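Local coordinates for protein phosphatidylglycerophosphatase B (Bacillus subtilis, PDB 6FMX) that dephosphorylates phosphatidylglycerophosphate to phosphatidylglycerol in the cell membrane and also acts as an undecaprenyl pyrophosphate phosphatase, at residues D107-V121 / S133-C146. Sequence-based numbering, arbitrary orientation. Where two conformers were deposited one is given.
With WO4 (tungstate(VI)ion), chain G; OLC ((2R)-2,3-dihydroxypropyl (9Z)-octadec-9-enoate), chain F; OLC ((2R)-2,3-dihydroxypropyl (9Z)-octadec-9-enoate), chain E.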
ATOM      1  N   ASP A 107      -1.756  -9.760   2.565  1.00 31.12           N
ATOM      2  CA  ASP A 107      -1.195  -8.790   1.643  1.00 31.55           C
ATOM      3  C   ASP A 107       0.237  -9.146   1.268  1.00 29.91           C
ATOM      4  O   ASP A 107       0.606  -9.124   0.089  1.00 29.22           O
ATOM      5  CB  ASP A 107      -1.263  -7.411   2.283  1.00 32.94           C
ATOM      6  CG  ASP A 107      -0.816  -6.331   1.357  1.00 37.60           C
ATOM      7  OD1 ASP A 107      -1.675  -5.843   0.599  1.00 40.59           O
ATOM      8  OD2 ASP A 107       0.385  -5.979   1.383  1.00 39.20           O
ATOM      9  N   ARG A 108       1.060  -9.475   2.260  1.00 31.91           N
ATOM     10  CA  ARG A 108       2.452  -9.797   1.981  1.00 32.29           C
ATOM     11  C   ARG A 108       2.560 -11.082   1.176  1.00 35.56           C
ATOM     12  O   ARG A 108       3.397 -11.188   0.268  1.00 32.25           O
ATOM     13  CB  ARG A 108       3.226  -9.911   3.290  1.00 37.07           C
ATOM     14  CG  ARG A 108       3.265  -8.622   4.081  1.00 33.87           C
ATOM     15  CD  ARG A 108       3.996  -7.550   3.302  1.00 38.43           C
ATOM     16  NE  ARG A 108       5.370  -7.949   3.026  1.00 42.47           N
ATOM     17  CZ  ARG A 108       6.104  -7.471   2.029  1.00 42.76           C
ATOM     18  NH1 ARG A 108       5.600  -6.563   1.200  1.00 39.17           N
ATOM     19  NH2 ARG A 108       7.349  -7.903   1.867  1.00 49.42           N
ATOM     20  N   LEU A 109       1.716 -12.067   1.491  1.00 32.89           N
ATOM     21  CA  LEU A 109       1.747 -13.327   0.761  1.00 35.57           C
ATOM     22  C   LEU A 109       1.363 -13.129  -0.701  1.00 34.57           C
ATOM     23  O   LEU A 109       2.013 -13.675  -1.601  1.00 33.10           O
ATOM     24  CB  LEU A 109       0.815 -14.341   1.426  1.00 36.75           C
ATOM     25  CG  LEU A 109       0.782 -15.745   0.818  1.00 40.58           C
ATOM     26  CD1 LEU A 109       2.193 -16.273   0.614  1.00 39.72           C
ATOM     27  CD2 LEU A 109      -0.034 -16.701   1.685  1.00 42.85           C
ATOM     28  N   LEU A 110       0.306 -12.355  -0.953  1.00 30.88           N
ATOM     29  CA  LEU A 110      -0.153 -12.140  -2.320  1.00 30.01           C
ATOM     30  C   LEU A 110       0.879 -11.367  -3.136  1.00 30.25           C
ATOM     31  O   LEU A 110       1.135 -11.695  -4.301  1.00 27.98           O
ATOM     32  CB  LEU A 110      -1.494 -11.405  -2.295  1.00 28.08           C
ATOM     33  CG  LEU A 110      -2.157 -10.996  -3.609  1.00 34.54           C
ATOM     34  CD1 LEU A 110      -2.496 -12.227  -4.451  1.00 32.82           C
ATOM     35  CD2 LEU A 110      -3.416 -10.172  -3.332  1.00 36.19           C
ATOM     36  N   ASN A 111       1.482 -10.339  -2.541  1.00 28.83           N
ATOM     37  CA  ASN A 111       2.512  -9.572  -3.236  1.00 30.31           C
ATOM     38  C   ASN A 111       3.684 -10.462  -3.632  1.00 29.17           C
ATOM     39  O   ASN A 111       4.190 -10.382  -4.757  1.00 28.65           O
ATOM     40  CB  ASN A 111       2.980  -8.417  -2.347  1.00 29.01           C
ATOM     41  CG  ASN A 111       4.017  -7.548  -3.018  1.00 30.10           C
ATOM     42  OD1 ASN A 111       5.209  -7.775  -2.871  1.00 30.68           O
ATOM     43  ND2 ASN A 111       3.563  -6.551  -3.767  1.00 30.25           N
ATOM     44  N   LYS A 112       4.124 -11.328  -2.713  1.00 32.09           N
ATOM     45  CA  LYS A 112       5.253 -12.211  -2.994  1.00 30.88           C
ATOM     46  C   LYS A 112       4.929 -13.189  -4.116  1.00 32.83           C
ATOM     47  O   LYS A 112       5.748 -13.402  -5.021  1.00 33.29           O
ATOM     48  CB  LYS A 112       5.649 -12.962  -1.721  1.00 37.48           C
ATOM     49  CG  LYS A 112       6.501 -14.194  -1.958  1.00 39.47           C
ATOM     50  CD  LYS A 112       7.216 -14.613  -0.679  1.00 46.91           C
ATOM     51  CE  LYS A 112       7.984 -15.920  -0.866  1.00 52.14           C
ATOM     52  NZ  LYS A 112       7.091 -17.081  -1.149  1.00 50.62           N
ATOM     53  N   VAL A 113       3.734 -13.783  -4.084  1.00 32.06           N
ATOM     54  CA  VAL A 113       3.355 -14.762  -5.099  1.00 32.42           C
ATOM     55  C   VAL A 113       3.256 -14.104  -6.472  1.00 31.04           C
ATOM     56  O   VAL A 113       3.741 -14.646  -7.473  1.00 32.12           O
ATOM     57  CB  VAL A 113       2.035 -15.451  -4.712  1.00 34.09           C
ATOM     58  CG1 VAL A 113       1.456 -16.194  -5.914  1.00 35.19           C
ATOM     59  CG2 VAL A 113       2.262 -16.402  -3.543  1.00 34.40           C
ATOM     60  N   LEU A 114       2.632 -12.927  -6.542  1.00 27.83           N
ATOM     61  CA  LEU A 114       2.515 -12.241  -7.824  1.00 28.96           C
ATOM     62  C   LEU A 114       3.875 -11.804  -8.354  1.00 29.29           C
ATOM     63  O   LEU A 114       4.131 -11.873  -9.564  1.00 30.73           O
ATOM     64  CB  LEU A 114       1.587 -11.039  -7.696  1.00 30.38           C
ATOM     65  CG  LEU A 114       0.124 -11.439  -7.507  1.00 29.48           C
ATOM     66  CD1 LEU A 114      -0.665 -10.270  -6.971  1.00 28.34           C
ATOM     67  CD2 LEU A 114      -0.441 -11.929  -8.826  1.00 33.45           C
ATOM     68  N   LYS A 115       4.755 -11.332  -7.471  1.00 29.89           N
ATOM     69  CA  LYS A 115       6.068 -10.878  -7.914  1.00 28.29           C
ATOM     70  C   LYS A 115       6.845 -12.014  -8.560  1.00 28.54           C
ATOM     71  O   LYS A 115       7.410 -11.853  -9.646  1.00 28.76           O
ATOM     72  CB  LYS A 115       6.850 -10.301  -6.741  1.00 27.47           C
ATOM     73  CG  LYS A 115       6.410  -8.908  -6.364  1.00 29.15           C
ATOM     74  CD  LYS A 115       7.584  -8.067  -6.000  1.00 33.39           C
ATOM     75  CE  LYS A 115       7.813  -8.056  -4.523  1.00 34.90           C
ATOM     76  NZ  LYS A 115       8.563  -6.837  -4.147  1.00 36.06           N
ATOM     77  N   GLU A 116       6.866 -13.181  -7.908  1.00 29.63           N
ATOM     78  CA  GLU A 116       7.652 -14.305  -8.402  1.00 34.54           C
ATOM     79  C   GLU A 116       7.013 -14.947  -9.622  1.00 36.60           C
ATOM     80  O   GLU A 116       7.700 -15.603 -10.413  1.00 36.13           O
ATOM     81  CB  GLU A 116       7.834 -15.334  -7.289  1.00 37.11           C
ATOM     82  CG  GLU A 116       8.874 -14.924  -6.265  1.00 41.23           C
ATOM     83  CD  GLU A 116       8.647 -15.540  -4.901  1.00 46.85           C
ATOM     84  OE1 GLU A 116       7.912 -16.548  -4.811  1.00 48.02           O
ATOM     85  OE2 GLU A 116       9.203 -15.012  -3.915  1.00 50.99           O
ATOM     86  N   TRP A 117       5.704 -14.769  -9.788  1.00 32.82           N
ATOM     87  CA  TRP A 117       5.033 -15.262 -10.982  1.00 34.66           C
ATOM     88  C   TRP A 117       5.313 -14.361 -12.179  1.00 35.69           C
ATOM     89  O   TRP A 117       5.569 -14.845 -13.288  1.00 34.88           O
ATOM     90  CB  TRP A 117       3.531 -15.364 -10.706  1.00 37.02           C
ATOM     91  CG  TRP A 117       2.694 -15.668 -11.893  1.00 45.07           C
ATOM     92  CD1 TRP A 117       2.851 -16.702 -12.767  1.00 50.14           C
ATOM     93  CD2 TRP A 117       1.546 -14.934 -12.339  1.00 55.54           C
ATOM     94  NE1 TRP A 117       1.873 -16.658 -13.733  1.00 54.71           N
ATOM     95  CE2 TRP A 117       1.062 -15.580 -13.492  1.00 56.97           C
ATOM     96  CE3 TRP A 117       0.883 -13.794 -11.875  1.00 57.56           C
ATOM     97  CZ2 TRP A 117      -0.052 -15.121 -14.188  1.00 60.49           C
ATOM     98  CZ3 TRP A 117      -0.228 -13.343 -12.570  1.00 55.50           C
ATOM     99  CH2 TRP A 117      -0.679 -14.002 -13.713  1.00 56.71           C
ATOM    100  N   ILE A 118       5.311 -13.047 -11.959  1.00 30.71           N
ATOM    101  CA  ILE A 118       5.376 -12.080 -13.050  1.00 30.59           C
ATOM    102  C   ILE A 118       6.823 -11.766 -13.432  1.00 30.84           C
ATOM    103  O   ILE A 118       7.136 -11.590 -14.617  1.00 27.78           O
ATOM    104  CB  ILE A 118       4.594 -10.820 -12.638  1.00 28.81           C
ATOM    105  CG1 ILE A 118       3.102 -11.156 -12.545  1.00 27.70           C
ATOM    106  CG2 ILE A 118       4.857  -9.670 -13.607  1.00 27.57           C
ATOM    107  CD1 ILE A 118       2.220  -9.966 -12.361  1.00 29.05           C
ATOM    108  N   GLU A 119       7.714 -11.663 -12.442  1.00 28.37           N
ATOM    109  CA  GLU A 119       9.163 -11.562 -12.667  1.00 33.12           C
ATOM    110  C   GLU A 119       9.548 -10.316 -13.468  1.00 33.06           C
ATOM    111  O   GLU A 119      10.382 -10.371 -14.380  1.00 29.53           O
ATOM    112  CB  GLU A 119       9.700 -12.822 -13.356  1.00 35.51           C
ATOM    113  CG  GLU A 119       9.656 -14.077 -12.500  1.00 38.85           C
ATOM    114  CD  GLU A 119      10.285 -15.277 -13.194  1.00 47.11           C
ATOM    115  OE1 GLU A 119       9.880 -15.592 -14.336  1.00 49.74           O
ATOM    116  OE2 GLU A 119      11.191 -15.897 -12.600  1.00 50.50           O
ATOM    117  N   ARG A 120       8.958  -9.174 -13.128  1.00 27.22           N
ATOM    118  CA  ARG A 120       9.353  -7.944 -13.802  1.00 27.74           C
ATOM    119  C   ARG A 120      10.706  -7.455 -13.293  1.00 26.84           C
ATOM    120  O   ARG A 120      10.973  -7.451 -12.088  1.00 29.53           O
ATOM    121  CB  ARG A 120       8.306  -6.842 -13.621  1.00 28.83           C
ATOM    122  CG  ARG A 120       8.546  -5.686 -14.598  1.00 27.82           C
ATOM    123  CD  ARG A 120       7.814  -4.420 -14.225  1.00 28.52           C
ATOM    124  NE  ARG A 120       7.745  -3.469 -15.333  1.00 24.08           N
ATOM    125  CZ  ARG A 120       6.887  -2.454 -15.373  1.00 26.00           C
ATOM    126  NH1 ARG A 120       6.043  -2.261 -14.360  1.00 22.82           N
ATOM    127  NH2 ARG A 120       6.868  -1.631 -16.412  1.00 27.81           N
ATOM    128  N   VAL A 121      11.554  -7.033 -14.232  1.00 28.61           N
ATOM    129  CA  VAL A 121      12.864  -6.483 -13.905  1.00 26.79           C
ATOM    130  C   VAL A 121      12.697  -5.072 -13.355  1.00 25.97           C
ATOM    131  O   VAL A 121      11.865  -4.291 -13.834  1.00 25.40           O
ATOM    132  CB  VAL A 121      13.763  -6.513 -15.159  1.00 29.55           C
ATOM    133  CG1 VAL A 121      15.078  -5.839 -14.900  1.00 28.93           C
ATOM    134  CG2 VAL A 121      14.011  -7.942 -15.621  1.00 28.84           C
ATOM    135  N   SER A 133      14.256  -8.125  -4.975  1.00 45.91           N
ATOM    136  CA  SER A 133      13.110  -8.855  -5.499  1.00 39.82           C
ATOM    137  C   SER A 133      12.669  -8.232  -6.817  1.00 37.05           C
ATOM    138  O   SER A 133      13.175  -7.189  -7.238  1.00 32.95           O
ATOM    139  CB  SER A 133      11.953  -8.863  -4.499  1.00 35.36           C
ATOM    140  OG  SER A 133      11.347  -7.586  -4.439  1.00 38.87           O
ATOM    141  N   PHE A 134      11.702  -8.889  -7.454  1.00 36.43           N
ATOM    142  CA  PHE A 134      11.148  -8.385  -8.700  1.00 31.83           C
ATOM    143  C   PHE A 134      10.295  -7.146  -8.435  1.00 30.19           C
ATOM    144  O   PHE A 134       9.996  -6.792  -7.291  1.00 32.11           O
ATOM    145  CB  PHE A 134      10.353  -9.482  -9.411  1.00 30.08           C
ATOM    146  CG  PHE A 134      11.227 -10.546 -10.010  1.00 30.90           C
ATOM    147  CD1 PHE A 134      12.139 -10.224 -10.992  1.00 32.91           C
ATOM    148  CD2 PHE A 134      11.163 -11.856  -9.568  1.00 34.86           C
ATOM    149  CE1 PHE A 134      12.971 -11.194 -11.540  1.00 41.45           C
ATOM    150  CE2 PHE A 134      11.982 -12.830 -10.111  1.00 38.98           C
ATOM    151  CZ  PHE A 134      12.890 -12.499 -11.095  1.00 40.53           C
ATOM    152  N   SER A 135       9.908  -6.479  -9.524  1.00 30.44           N
ATOM    153  CA  SER A 135       9.412  -5.108  -9.441  1.00 30.40           C
ATOM    154  C   SER A 135       7.896  -5.008  -9.292  1.00 26.62           C
ATOM    155  O   SER A 135       7.406  -4.065  -8.665  1.00 26.26           O
ATOM    156  CB  SER A 135       9.847  -4.329 -10.684  1.00 26.22           C
ATOM    157  OG  SER A 135       9.899  -2.948 -10.416  1.00 29.24           O
ATOM    158  N   PHE A 136       7.130  -5.946  -9.854  1.00 27.94           N
ATOM    159  CA  PHE A 136       5.681  -5.790  -9.984  1.00 24.54           C
ATOM    160  C   PHE A 136       4.934  -6.889  -9.226  1.00 24.83           C
ATOM    161  O   PHE A 136       5.189  -8.076  -9.467  1.00 23.43           O
ATOM    162  CB  PHE A 136       5.263  -5.824 -11.480  1.00 26.65           C
ATOM    163  CG  PHE A 136       3.787  -5.559 -11.716  1.00 25.21           C
ATOM    164  CD1 PHE A 136       2.870  -6.597 -11.689  1.00 25.77           C
ATOM    165  CD2 PHE A 136       3.326  -4.276 -11.981  1.00 24.41           C
ATOM    166  CE1 PHE A 136       1.513  -6.359 -11.901  1.00 25.25           C
ATOM    167  CE2 PHE A 136       1.966  -4.031 -12.208  1.00 22.90           C
ATOM    168  CZ  PHE A 136       1.066  -5.074 -12.167  1.00 22.74           C
ATOM    169  N   PRO A 137       3.980  -6.544  -8.344  1.00 24.77           N
ATOM    170  CA  PRO A 137       3.575  -5.192  -7.928  1.00 24.70           C
ATOM    171  C   PRO A 137       4.434  -4.669  -6.777  1.00 24.52           C
ATOM    172  O   PRO A 137       5.073  -5.482  -6.108  1.00 25.46           O
ATOM    173  CB  PRO A 137       2.121  -5.379  -7.476  1.00 25.78           C
ATOM    174  CG  PRO A 137       2.035  -6.818  -7.052  1.00 28.31           C
ATOM    175  CD  PRO A 137       3.079  -7.588  -7.824  1.00 26.92           C
ATOM    176  N   SER A 138       4.440  -3.351  -6.542  1.00 23.21           N
ATOM    177  CA  SER A 138       5.282  -2.773  -5.498  1.00 23.91           C
ATOM    178  C   SER A 138       4.770  -3.156  -4.116  1.00 26.15           C
ATOM    179  O   SER A 138       3.614  -2.891  -3.780  1.00 26.29           O
ATOM    180  CB  SER A 138       5.332  -1.249  -5.632  1.00 24.56           C
ATOM    181  OG  SER A 138       5.793  -0.656  -4.424  1.00 24.25           O
ATOM    182  N   GLY A 139       5.638  -3.763  -3.308  1.00 26.40           N
ATOM    183  CA  GLY A 139       5.215  -4.188  -1.985  1.00 28.87           C
ATOM    184  C   GLY A 139       4.962  -3.029  -1.034  1.00 28.02           C
ATOM    185  O   GLY A 139       4.016  -3.068  -0.250  1.00 26.13           O
ATOM    186  N   HIS A 140       5.806  -1.988  -1.088  1.00 26.64           N
ATOM    187  CA  HIS A 140       5.573  -0.829  -0.222  1.00 26.05           C
ATOM    188  C   HIS A 140       4.230  -0.183  -0.531  1.00 26.76           C
ATOM    189  O   HIS A 140       3.495   0.214   0.383  1.00 26.21           O
ATOM    190  CB  HIS A 140       6.699   0.202  -0.374  1.00 27.59           C
ATOM    191  CG  HIS A 140       7.915  -0.068   0.463  1.00 27.23           C
ATOM    192  ND1 HIS A 140       8.661  -1.223   0.358  1.00 30.85           N
ATOM    193  CD2 HIS A 140       8.551   0.704   1.378  1.00 28.86           C
ATOM    194  CE1 HIS A 140       9.687  -1.162   1.188  1.00 27.29           C
ATOM    195  NE2 HIS A 140       9.647   0.000   1.816  1.00 26.13           N
ATOM    196  N   SER A 141       3.893  -0.062  -1.816  1.00 27.00           N
ATOM    197  CA  SER A 141       2.626   0.544  -2.196  1.00 25.49           C
ATOM    198  C   SER A 141       1.457  -0.346  -1.819  1.00 26.66           C
ATOM    199  O   SER A 141       0.410   0.125  -1.363  1.00 24.70           O
ATOM    200  CB  SER A 141       2.624   0.834  -3.699  1.00 24.78           C
ATOM    201  OG  SER A 141       3.829   1.486  -4.077  1.00 28.02           O
ATOM    202  N   MET A 142       1.627  -1.664  -2.007  0.71 27.76           N
ATOM    203  CA  MET A 142       0.595  -2.621  -1.636  0.71 28.28           C
ATOM    204  C   MET A 142       0.391  -2.657  -0.125  0.71 29.72           C
ATOM    205  O   MET A 142      -0.749  -2.737   0.351  0.71 28.05           O
ATOM    206  CB  MET A 142       0.975  -4.003  -2.158  0.71 27.96           C
ATOM    207  CG  MET A 142      -0.149  -5.019  -2.137  0.71 31.39           C
ATOM    208  SD  MET A 142       0.107  -6.253  -3.425  0.71 30.66           S
ATOM    209  CE  MET A 142      -0.872  -7.605  -2.757  0.71 32.21           C
ATOM    210  N   ASN A 143       1.489  -2.626   0.641  1.00 27.80           N
ATOM    211  CA  ASN A 143       1.401  -2.527   2.099  1.00 28.76           C
ATOM    212  C   ASN A 143       0.653  -1.268   2.521  1.00 29.45           C
ATOM    213  O   ASN A 143      -0.224  -1.313   3.395  1.00 27.78           O
ATOM    214  CB  ASN A 143       2.802  -2.495   2.724  1.00 28.88           C
ATOM    215  CG  ASN A 143       3.566  -3.792   2.580  1.00 32.60           C
ATOM    216  OD1 ASN A 143       3.029  -4.812   2.165  1.00 31.99           O
ATOM    217  ND2 ASN A 143       4.855  -3.747   2.928  1.00 32.72           N
ATOM    218  N   ALA A 144       1.019  -0.118   1.941  1.00 26.59           N
ATOM    219  CA  ALA A 144       0.476   1.148   2.429  1.00 28.90           C
ATOM    220  C   ALA A 144      -0.990   1.303   2.040  1.00 28.05           C
ATOM    221  O   ALA A 144      -1.801   1.818   2.817  1.00 27.19           O
ATOM    222  CB  ALA A 144       1.301   2.327   1.901  1.00 24.92           C
ATOM    223  N   ALA A 145      -1.346   0.881   0.824  1.00 26.66           N
ATOM    224  CA  ALA A 145      -2.722   1.038   0.376  1.00 26.03           C
ATOM    225  C   ALA A 145      -3.667   0.096   1.103  1.00 27.25           C
ATOM    226  O   ALA A 145      -4.873   0.341   1.124  1.00 30.27           O
ATOM    227  CB  ALA A 145      -2.820   0.822  -1.135  1.00 25.61           C
ATOM    228  N   CYS A 146      -3.151  -0.980   1.680  1.00 27.98           N
ATOM    229  CA  CYS A 146      -3.937  -1.865   2.528  1.00 27.24           C
ATOM    230  C   CYS A 146      -3.950  -1.386   3.975  1.00 29.38           C
ATOM    231  O   CYS A 146      -5.012  -1.077   4.515  1.00 26.06           O
ATOM    232  CB  CYS A 146      -3.382  -3.289   2.443  1.00 27.77           C
ATOM    233  SG  CYS A 146      -4.153  -4.468   3.578  1.00 31.26           S
TER
HETATM  234  W   WO4 G 306       9.156  -3.084  -2.955  0.60 32.04           W
HETATM  235  O1  WO4 G 306      10.987  -2.503  -3.635  0.60 23.62           O
HETATM  236  O2  WO4 G 306       8.323  -4.467  -4.184  0.60 25.41           O
HETATM  237  O3  WO4 G 306       9.390  -4.023  -1.163  0.60 29.60           O
HETATM  238  O4  WO4 G 306       7.979  -1.459  -2.917  0.60 26.57           O
HETATM  239  C10 OLC F 305      -3.119 -13.171  13.175  1.00 54.16           C
HETATM  240  C9  OLC F 305      -2.200 -13.066  12.219  1.00 52.70           C
HETATM  241  C11 OLC F 305      -4.204 -14.216  13.068  1.00 55.51           C
HETATM  242  C8  OLC F 305      -2.241 -13.992  11.028  1.00 55.70           C
HETATM  243  C24 OLC F 305       8.750  -9.446   5.161  1.00 58.71           C
HETATM  244  C12 OLC F 305      -5.419 -13.619  12.370  1.00 62.13           C
HETATM  245  C7  OLC F 305      -0.834 -14.158  10.465  1.00 52.56           C
HETATM  246  C6  OLC F 305      -0.010 -12.893  10.668  1.00 51.88           C
HETATM  247  C5  OLC F 305       0.884 -12.623   9.463  1.00 51.60           C
HETATM  248  C4  OLC F 305       2.272 -12.173   9.901  1.00 51.82           C
HETATM  249  C3  OLC F 305       2.807 -11.079   8.984  1.00 52.17           C
HETATM  250  C2  OLC F 305       3.606 -11.674   7.830  1.00 51.85           C
HETATM  251  C21 OLC F 305       6.974 -10.721   6.351  1.00 59.11           C
HETATM  252  C1  OLC F 305       4.748 -10.751   7.477  1.00 53.23           C
HETATM  253  C22 OLC F 305       7.255  -9.527   5.446  1.00 56.14           C
HETATM  254  O19 OLC F 305       4.982  -9.765   8.156  1.00 56.40           O
HETATM  255  O25 OLC F 305       9.115 -10.472   4.232  1.00 65.08           O
HETATM  256  O23 OLC F 305       6.542  -9.683   4.214  1.00 52.92           O
HETATM  257  O20 OLC F 305       5.582 -11.028   6.318  1.00 57.79           O
HETATM  258  C18 OLC E 304     -16.701 -11.061   2.866  1.00 40.49           C
HETATM  259  C10 OLC E 304      -8.913 -10.399   5.202  1.00 46.20           C
HETATM  260  C9  OLC E 304      -7.986 -11.325   5.337  1.00 50.67           C
HETATM  261  C17 OLC E 304     -15.222 -11.169   2.502  1.00 43.00           C
HETATM  262  C11 OLC E 304     -10.139 -10.628   4.325  1.00 47.59           C
HETATM  263  C8  OLC E 304      -8.090 -12.678   4.628  1.00 56.11           C
HETATM  264  C24 OLC E 304       4.008 -13.778   5.024  1.00 51.92           C
HETATM  265  C16 OLC E 304     -14.683 -12.502   3.023  1.00 47.00           C
HETATM  266  C12 OLC E 304     -11.393 -10.565   5.196  1.00 43.64           C
HETATM  267  C7  OLC E 304      -7.655 -13.780   5.603  1.00 59.33           C
HETATM  268  C15 OLC E 304     -13.244 -12.314   3.498  1.00 50.01           C
HETATM  269  C13 OLC E 304     -11.828 -11.977   5.570  1.00 47.48           C
HETATM  270  C6  OLC E 304      -6.741 -14.797   4.912  1.00 62.24           C
HETATM  271  C14 OLC E 304     -13.229 -12.243   5.024  1.00 46.12           C
HETATM  272  C5  OLC E 304      -5.576 -15.179   5.834  1.00 57.87           C
HETATM  273  C4  OLC E 304      -4.323 -15.588   5.046  1.00 51.33           C
HETATM  274  C3  OLC E 304      -3.078 -15.306   5.895  1.00 49.48           C
HETATM  275  C2  OLC E 304      -1.819 -15.493   5.048  1.00 44.15           C
HETATM  276  C21 OLC E 304       1.686 -14.477   5.765  1.00 49.34           C
HETATM  277  C1  OLC E 304      -0.560 -15.209   5.869  1.00 48.58           C
HETATM  278  C22 OLC E 304       2.590 -14.119   4.591  1.00 46.36           C
HETATM  279  O19 OLC E 304      -0.648 -14.843   6.990  1.00 54.22           O
HETATM  280  O25 OLC E 304       4.842 -13.933   3.904  1.00 54.86           O
HETATM  281  O23 OLC E 304       2.662 -15.212   3.720  1.00 56.23           O
HETATM  282  O20 OLC E 304       0.709 -15.370   5.298  1.00 51.79           O
HETATM  283  O   HOH W   1       2.864  -6.100  -0.153  0.51 32.41           O
HETATM  284  O   HOH W   2       7.254  -8.967 -10.711  1.00 23.73           O
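F134 lays one ring face over the end of helix 107-118: E119 CA stands 3.6 Å from the ring centroid, a CH-pi contact, while R120 O lies at the ring edge. E119 has positive phi just after the helix, and its side chain runs alongside the ring. Next to this, S135 N bonds to R120 O (2.9 Å), and a water donates hydrogen bonds to K115 O and F136 O and accepts one from R120 N, pinning the loop to the helix end. K115 carries the contact inward. Its chain, bent at chi2 and chi3, passes F134 O and P137 O and brings NZ to S133 OG (2.9 Å) and to tungstate O2, the latter modelled too close to be trusted in detail. The same oxygen receives G139 N in a nearly straight bond (173°), and S138 OG and H140 N hold O4. The first two phosphatase motifs thus meet at the oxyanion, which probably marks the phosphate site; H140 is the inferred proton donor. With CG anti to the backbone N (chi1 -175°), F136 sets its CB against R120 CB and its ring edge against I118 CD1 (3.5 Å). Deeper in the membrane N111 ND2 donates to P137 O (3.0 Å), approaching from above the carbonyl plane. The paired helix segments run nearly antiparallel, at 152° with axes 10.0 Å apart. Helix 192-215 borders this pair at D107, L114 and F136; its D194, inferred to support H190, the inferred nucleophile, forms a salt bridge with R120 and a hydrogen bond with S135. Helix 166-186 meets S138 and H140, and helix 74-92 adjoins R108 and N143.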